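Local coordinates for hydrophilic protein, virA protein (Chromobacterium violaceum, PDB 3BO6) that probably acts as a type III effector phosphothreonine lyase, removing phosphate from phosphothreonine in host MAP kinases by beta-elimination, at residues A[120-123]-A[124-128]; A[157-160]-A[161-164]. All blocks are in the same frame, centred on the assembly; numbering follows the deposited sequence.

Contact 1. Residues A[120-123]-A[124-128]; sequences ERVD and QQSRV. With SO4 (sulfate ion), chain C.
The backbone turn D123 to S126 is set by two hydrogen bonds that use D123 twice. Its carbonyl O receives S126 N at 3.0 Å with an N-H...O angle of 160°, the closing bond of a type I turn. Its carboxylate OD1 takes Q125 N at 2.9 Å, met from above the carboxylate plane and not within it. D123 CG lies anti to the backbone N (chi1 162°), which swings the carboxylate forward over the amides of the turn.

A weaker polar link lies beside it. The Q124 side chain bends back at its second torsion and brings NE2 to V122 O at 3.4 Å, a weak bond, while a water that accepts from NE2 also lies 2.8 Å from V122 O and probably donates to it. M119 O is another, weak, acceptor for NE2.

The apolar contact centres on V122, whose CG2 lies 4.1 Å from V128 CG2 and borders S126 CB.

Past the turn, S126 OG accepts V128 N at 3.1 Å, nearly straight at 174°, and R127, between them, reaches the bound sulfate. NH1 donates to sulfate O3 at 2.8 Å and NH2 to sulfate O1 at 2.9 Å, with the sulfur in the guanidinium plane. K83, H85, R192 and R199 also hold this ion, and S179 bonds to R127 NH2. The sulfate, probably from the crystallisation liquor, may stand in for a substrate phosphate. A type I turn running into an ST turn thus delivers R127 to a basic anion pocket, consistent with the phosphate-binding part of a phosphothreonine lyase active site.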
ATOM      1  N   GLU A 120      -7.582 -17.123   8.359  1.00  9.08           N
ATOM      2  CA  GLU A 120      -7.771 -18.515   8.768  1.00  9.62           C
ATOM      3  C   GLU A 120      -6.452 -19.273   8.920  1.00 11.53           C
ATOM      4  O   GLU A 120      -6.399 -20.315   9.582  1.00 17.86           O
ATOM      5  CB  GLU A 120      -8.679 -19.235   7.772  1.00 12.07           C
ATOM      6  CG  GLU A 120     -10.048 -18.610   7.646  1.00 19.37           C
ATOM      7  CD  GLU A 120     -10.807 -18.614   8.957  1.00 31.51           C
ATOM      8  OE1 GLU A 120     -11.488 -17.609   9.248  1.00 34.09           O
ATOM      9  OE2 GLU A 120     -10.720 -19.622   9.696  1.00 29.51           O
ATOM     10  N   ARG A 121      -5.389 -18.763   8.315  1.00  8.23           N
ATOM     11  CA  ARG A 121      -4.105 -19.467   8.330  1.00  9.28           C
ATOM     12  C   ARG A 121      -3.053 -18.758   9.181  1.00  9.32           C
ATOM     13  O   ARG A 121      -2.153 -19.397   9.726  1.00 10.04           O
ATOM     14  CB  ARG A 121      -3.566 -19.609   6.902  1.00 11.31           C
ATOM     15  CG  ARG A 121      -4.462 -20.387   5.951  1.00 19.62           C
ATOM     16  CD  ARG A 121      -4.519 -21.864   6.298  1.00 33.68           C
ATOM     17  NE  ARG A 121      -5.708 -22.209   7.074  1.00 47.55           N
ATOM     18  CZ  ARG A 121      -6.789 -22.796   6.566  1.00 53.20           C
ATOM     19  NH1 ARG A 121      -7.825 -23.076   7.347  1.00 52.71           N
ATOM     20  NH2 ARG A 121      -6.838 -23.109   5.278  1.00 56.63           N
ATOM     21  N   VAL A 122      -3.126 -17.435   9.266  1.00  6.83           N
ATOM     22  CA  VAL A 122      -2.100 -16.674   9.959  1.00  7.50           C
ATOM     23  C   VAL A 122      -2.022 -17.014  11.462  1.00  8.46           C
ATOM     24  O   VAL A 122      -3.018 -17.401  12.105  1.00  8.25           O
ATOM     25  CB  VAL A 122      -2.352 -15.154   9.753  1.00  5.22           C
ATOM     26  CG1 VAL A 122      -3.552 -14.700  10.593  1.00  9.51           C
ATOM     27  CG2 VAL A 122      -1.101 -14.344  10.086  1.00  6.63           C
ATOM     28  N   ASP A 123      -0.814 -16.882  12.008  1.00  5.90           N
ATOM     29  CA  ASP A 123      -0.605 -16.855  13.454  1.00  7.26           C
ATOM     30  C   ASP A 123      -1.387 -15.649  13.985  1.00  6.98           C
ATOM     31  O   ASP A 123      -1.146 -14.523  13.563  1.00  8.12           O
ATOM     32  CB  ASP A 123       0.904 -16.714  13.685  1.00  8.31           C
ATOM     33  CG  ASP A 123       1.280 -16.240  15.087  1.00 10.20           C
ATOM     34  OD1 ASP A 123       0.438 -16.181  16.004  1.00 10.53           O
ATOM     35  OD2 ASP A 123       2.476 -15.914  15.262  1.00 14.66           O
ATOM     36  N   GLN A 124      -2.332 -15.874  14.899  1.00  8.19           N
ATOM     37  CA  GLN A 124      -3.231 -14.793  15.311  1.00  9.09           C
ATOM     38  C   GLN A 124      -2.544 -13.665  16.069  1.00 11.48           C
ATOM     39  O   GLN A 124      -3.139 -12.608  16.248  1.00 10.45           O
ATOM     40  CB  GLN A 124      -4.403 -15.325  16.134  1.00 11.05           C
ATOM     41  CG  GLN A 124      -5.344 -16.246  15.365  1.00 12.81           C
ATOM     42  CD  GLN A 124      -6.154 -15.526  14.287  1.00 18.66           C
ATOM     43  OE1 GLN A 124      -6.914 -14.601  14.579  1.00 23.38           O
ATOM     44  NE2 GLN A 124      -5.988 -15.949  13.041  1.00 19.73           N
ATOM     45  N   GLN A 125      -1.312 -13.889  16.529  1.00  9.81           N
ATOM     46  CA  GLN A 125      -0.562 -12.850  17.235  1.00  9.94           C
ATOM     47  C   GLN A 125       0.489 -12.201  16.349  1.00 10.07           C
ATOM     48  O   GLN A 125       1.243 -11.335  16.812  1.00 11.30           O
ATOM     49  CB  GLN A 125       0.130 -13.398  18.497  1.00 11.63           C
ATOM     50  CG  GLN A 125      -0.797 -14.043  19.510  1.00 18.87           C
ATOM     51  CD  GLN A 125      -2.004 -13.187  19.834  1.00 34.24           C
ATOM     52  OE1 GLN A 125      -3.119 -13.694  19.946  1.00 42.24           O
ATOM     53  NE2 GLN A 125      -1.790 -11.883  19.983  1.00 34.29           N
ATOM     54  N   SER A 126       0.548 -12.612  15.089  1.00  7.42           N
ATOM     55  CA  SER A 126       1.502 -12.056  14.132  1.00  6.50           C
ATOM     56  C   SER A 126       1.330 -10.551  13.918  1.00  5.56           C
ATOM     57  O   SER A 126       0.216 -10.012  14.015  1.00  8.00           O
ATOM     58  CB  SER A 126       1.358 -12.749  12.771  1.00  8.48           C
ATOM     59  OG  SER A 126       2.207 -12.144  11.807  1.00 11.86           O
ATOM     60  N   ARG A 127       2.435  -9.884  13.593  1.00  5.85           N
ATOM     61  CA  ARG A 127       2.380  -8.476  13.216  1.00  7.73           C
ATOM     62  C   ARG A 127       1.496  -8.206  11.983  1.00  7.16           C
ATOM     63  O   ARG A 127       1.088  -7.068  11.758  1.00  8.35           O
ATOM     64  CB  ARG A 127       3.803  -7.926  12.994  1.00  8.44           C
ATOM     65  CG  ARG A 127       4.530  -8.557  11.812  1.00  8.69           C
ATOM     66  CD  ARG A 127       5.945  -7.998  11.726  1.00  7.67           C
ATOM     67  NE  ARG A 127       6.058  -6.703  11.034  1.00  7.16           N
ATOM     68  CZ  ARG A 127       6.080  -6.576   9.713  1.00  8.89           C
ATOM     69  NH1 ARG A 127       5.935  -7.649   8.936  1.00  8.40           N
ATOM     70  NH2 ARG A 127       6.222  -5.377   9.169  1.00  7.45           N
ATOM     71  N   VAL A 128       1.194  -9.231  11.183  1.00  5.75           N
ATOM     72  CA  VAL A 128       0.298  -9.061  10.033  1.00  7.06           C
ATOM     73  C   VAL A 128      -1.098  -9.646  10.304  1.00  5.52           C
ATOM     74  O   VAL A 128      -1.926  -9.726   9.404  1.00  5.72           O
ATOM     75  CB  VAL A 128       0.875  -9.621   8.706  1.00  4.96           C
ATOM     76  CG1 VAL A 128       2.224  -8.968   8.355  1.00  6.64           C
ATOM     77  CG2 VAL A 128       0.987 -11.147   8.735  1.00  6.36           C
TER
HETATM   78  S   SO4 C   1       6.695  -6.280   5.415  1.00  5.93           S
HETATM   79  O1  SO4 C   1       6.816  -5.124   6.327  1.00  6.69           O
HETATM   80  O2  SO4 C   1       7.856  -6.345   4.540  1.00  5.51           O
HETATM   81  O3  SO4 C   1       6.618  -7.496   6.203  1.00  7.59           O
HETATM   82  O4  SO4 C   1       5.498  -6.131   4.584  1.00  6.28           O
HETATM   83  O   HOH W   1      -5.460 -18.654  12.298  1.00 32.42           O

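Contact 2. Residues A[157-160]-A[161-164]; sequences QFIE and CLES
Q157 starts the series: its carbonyl O accepts C161 N at 2.9 Å, while its side-chain OE1 turns to the backbone N of S29 outside the helix. F158 gives both a backbone and a side-chain contact. Its O receives L162 N at 2.9 Å, and its ring, placed by CG anti to the backbone N (chi1 -171°), has L162 CG over one face, with CE2 3.9 Å from L162 CD1. F31 packs edge-to-face with the same ring, and L103 of helix 93-104 touches both F158 and L162.

I159 O accepts E163 N at 3.0 Å, with an N-H...O angle of 164°, and I159 CD1 comes within 4.0 Å of L162 CD1, which thus meets both F158 and I159 of the preceding turn. From strand 82-86, F84 touches I159 and I86 touches L162. E160 completes the series, its O taking S164 N at 2.9 Å. The carboxylate of E163 leads away to the backbone amides of K187 and Y188, just before strand 189-193, and V189, its first residue.

Four successive i to i+4 bonds mark just over two turns of regular alpha helix, here in an amphipathic helix packed on the antiparallel sheet of this alpha/beta fold.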
ATOM      1  N   GLN A 157      -3.322  10.734  -2.796  1.00  4.26           N
ATOM      2  CA  GLN A 157      -4.782  10.828  -2.822  1.00  4.39           C
ATOM      3  C   GLN A 157      -5.434   9.458  -2.562  1.00  5.40           C
ATOM      4  O   GLN A 157      -6.453   9.370  -1.874  1.00  4.99           O
ATOM      5  CB  GLN A 157      -5.248  11.390  -4.172  1.00  4.88           C
ATOM      6  CG  GLN A 157      -4.967  12.894  -4.355  1.00  4.40           C
ATOM      7  CD  GLN A 157      -6.069  13.729  -3.750  1.00 10.84           C
ATOM      8  OE1 GLN A 157      -7.231  13.601  -4.132  1.00 10.37           O
ATOM      9  NE2 GLN A 157      -5.721  14.568  -2.798  1.00 11.63           N
ATOM     10  N   PHE A 158      -4.845   8.399  -3.108  1.00  4.48           N
ATOM     11  CA  PHE A 158      -5.381   7.048  -2.936  1.00  4.77           C
ATOM     12  C   PHE A 158      -5.346   6.655  -1.464  1.00  6.81           C
ATOM     13  O   PHE A 158      -6.319   6.117  -0.922  1.00  5.09           O
ATOM     14  CB  PHE A 158      -4.609   6.062  -3.834  1.00  4.44           C
ATOM     15  CG  PHE A 158      -5.204   4.691  -3.916  1.00  4.50           C
ATOM     16  CD1 PHE A 158      -6.364   4.471  -4.643  1.00  5.21           C
ATOM     17  CD2 PHE A 158      -4.566   3.610  -3.318  1.00  5.38           C
ATOM     18  CE1 PHE A 158      -6.905   3.185  -4.754  1.00  4.09           C
ATOM     19  CE2 PHE A 158      -5.081   2.321  -3.426  1.00  3.27           C
ATOM     20  CZ  PHE A 158      -6.262   2.113  -4.141  1.00  6.33           C
ATOM     21  N   ILE A 159      -4.228   6.934  -0.799  1.00  5.59           N
ATOM     22  CA  ILE A 159      -4.095   6.602   0.622  1.00  6.17           C
ATOM     23  C   ILE A 159      -5.138   7.379   1.421  1.00  7.02           C
ATOM     24  O   ILE A 159      -5.799   6.820   2.309  1.00  8.80           O
ATOM     25  CB  ILE A 159      -2.658   6.878   1.157  1.00 12.14           C
ATOM     26  CG1 ILE A 159      -1.753   5.664   0.927  1.00 20.27           C
ATOM     27  CG2 ILE A 159      -2.689   7.184   2.652  1.00 13.72           C
ATOM     28  CD1 ILE A 159      -2.009   4.913  -0.350  1.00 21.20           C
ATOM     29  N   GLU A 160      -5.331   8.652   1.094  1.00  5.98           N
ATOM     30  CA  GLU A 160      -6.344   9.436   1.792  1.00  8.91           C
ATOM     31  C   GLU A 160      -7.761   8.891   1.526  1.00  6.71           C
ATOM     32  O   GLU A 160      -8.628   8.926   2.405  1.00  8.55           O
ATOM     33  CB  GLU A 160      -6.154  10.931   1.486  1.00 12.90           C
ATOM     34  CG  GLU A 160      -4.842  11.456   2.128  1.00 16.18           C
ATOM     35  CD  GLU A 160      -4.316  12.775   1.552  1.00 23.78           C
ATOM     36  OE1 GLU A 160      -4.918  13.319   0.600  1.00 25.86           O
ATOM     37  OE2 GLU A 160      -3.281  13.269   2.065  1.00 21.79           O
ATOM     38  N   CYS A 161      -8.003   8.333   0.342  1.00  6.08           N
ATOM     39  CA  CYS A 161      -9.283   7.707   0.055  0.50  9.66           C
ATOM     40  C   CYS A 161      -9.486   6.383   0.800  1.00  7.65           C
ATOM     41  O   CYS A 161     -10.596   6.047   1.221  1.00  8.70           O
ATOM     42  CB  CYS A 161      -9.397   7.466  -1.433  0.50  9.26           C
ATOM     43  SG  CYS A 161     -11.064   7.513  -1.935  0.50 17.99           S
ATOM     44  N   LEU A 162      -8.414   5.610   0.960  1.00  5.97           N
ATOM     45  CA  LEU A 162      -8.479   4.370   1.727  1.00  6.77           C
ATOM     46  C   LEU A 162      -8.862   4.726   3.167  1.00  6.75           C
ATOM     47  O   LEU A 162      -9.729   4.081   3.772  1.00  6.37           O
ATOM     48  CB  LEU A 162      -7.130   3.633   1.690  1.00  6.00           C
ATOM     49  CG  LEU A 162      -6.679   3.103   0.324  1.00  5.81           C
ATOM     50  CD1 LEU A 162      -5.227   2.630   0.414  1.00  8.61           C
ATOM     51  CD2 LEU A 162      -7.579   1.971  -0.208  1.00  8.32           C
ATOM     52  N   GLU A 163      -8.219   5.759   3.702  1.00  7.83           N
ATOM     53  CA  GLU A 163      -8.487   6.221   5.057  1.00  7.38           C
ATOM     54  C   GLU A 163      -9.943   6.657   5.173  1.00  7.88           C
ATOM     55  O   GLU A 163     -10.621   6.294   6.131  1.00  9.66           O
ATOM     56  CB  GLU A 163      -7.565   7.396   5.430  1.00  6.73           C
ATOM     57  CG  GLU A 163      -6.116   7.006   5.713  1.00  8.70           C
ATOM     58  CD  GLU A 163      -5.871   6.620   7.161  1.00  9.65           C
ATOM     59  OE1 GLU A 163      -6.509   7.207   8.069  1.00 11.26           O
ATOM     60  OE2 GLU A 163      -5.022   5.732   7.402  1.00  7.30           O
ATOM     61  N   SER A 164     -10.417   7.452   4.218  1.00  8.10           N
ATOM     62  CA  SER A 164     -11.796   7.935   4.292  0.50  9.09           C
ATOM     63  C   SER A 164     -12.811   6.792   4.197  1.00  9.09           C
ATOM     64  O   SER A 164     -13.773   6.770   4.962  1.00  8.43           O
ATOM     65  CB  SER A 164     -12.068   9.054   3.273  0.50  8.76           C
ATOM     66  OG  SER A 164     -12.030   8.588   1.937  0.50  8.95           O
TER

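Overall arrangement
From the N terminus, strand 82-86 comes first, then strand 113-117, which leads into the loop that holds contact 1. Strand 134-137, the antiparallel neighbour of 113-117 in the sheet, follows, and then helix 149-168 with contact 2. The two contacts are in series, neither enclosing nor crossing the other, and each is local: contact 1 closes a tight turn, while contact 2 lies within successive turns of the helix. Their centres lie 25 Å apart and their nearest atoms about 15 Å, without touching. Strand 82-86 relates them indirectly: K83 and H85 share the sulfate with contact 1, whereas F84 and I86 pack against contact 2. Residues alternating along this strand thus serve the anion pocket and the helix-sheet core.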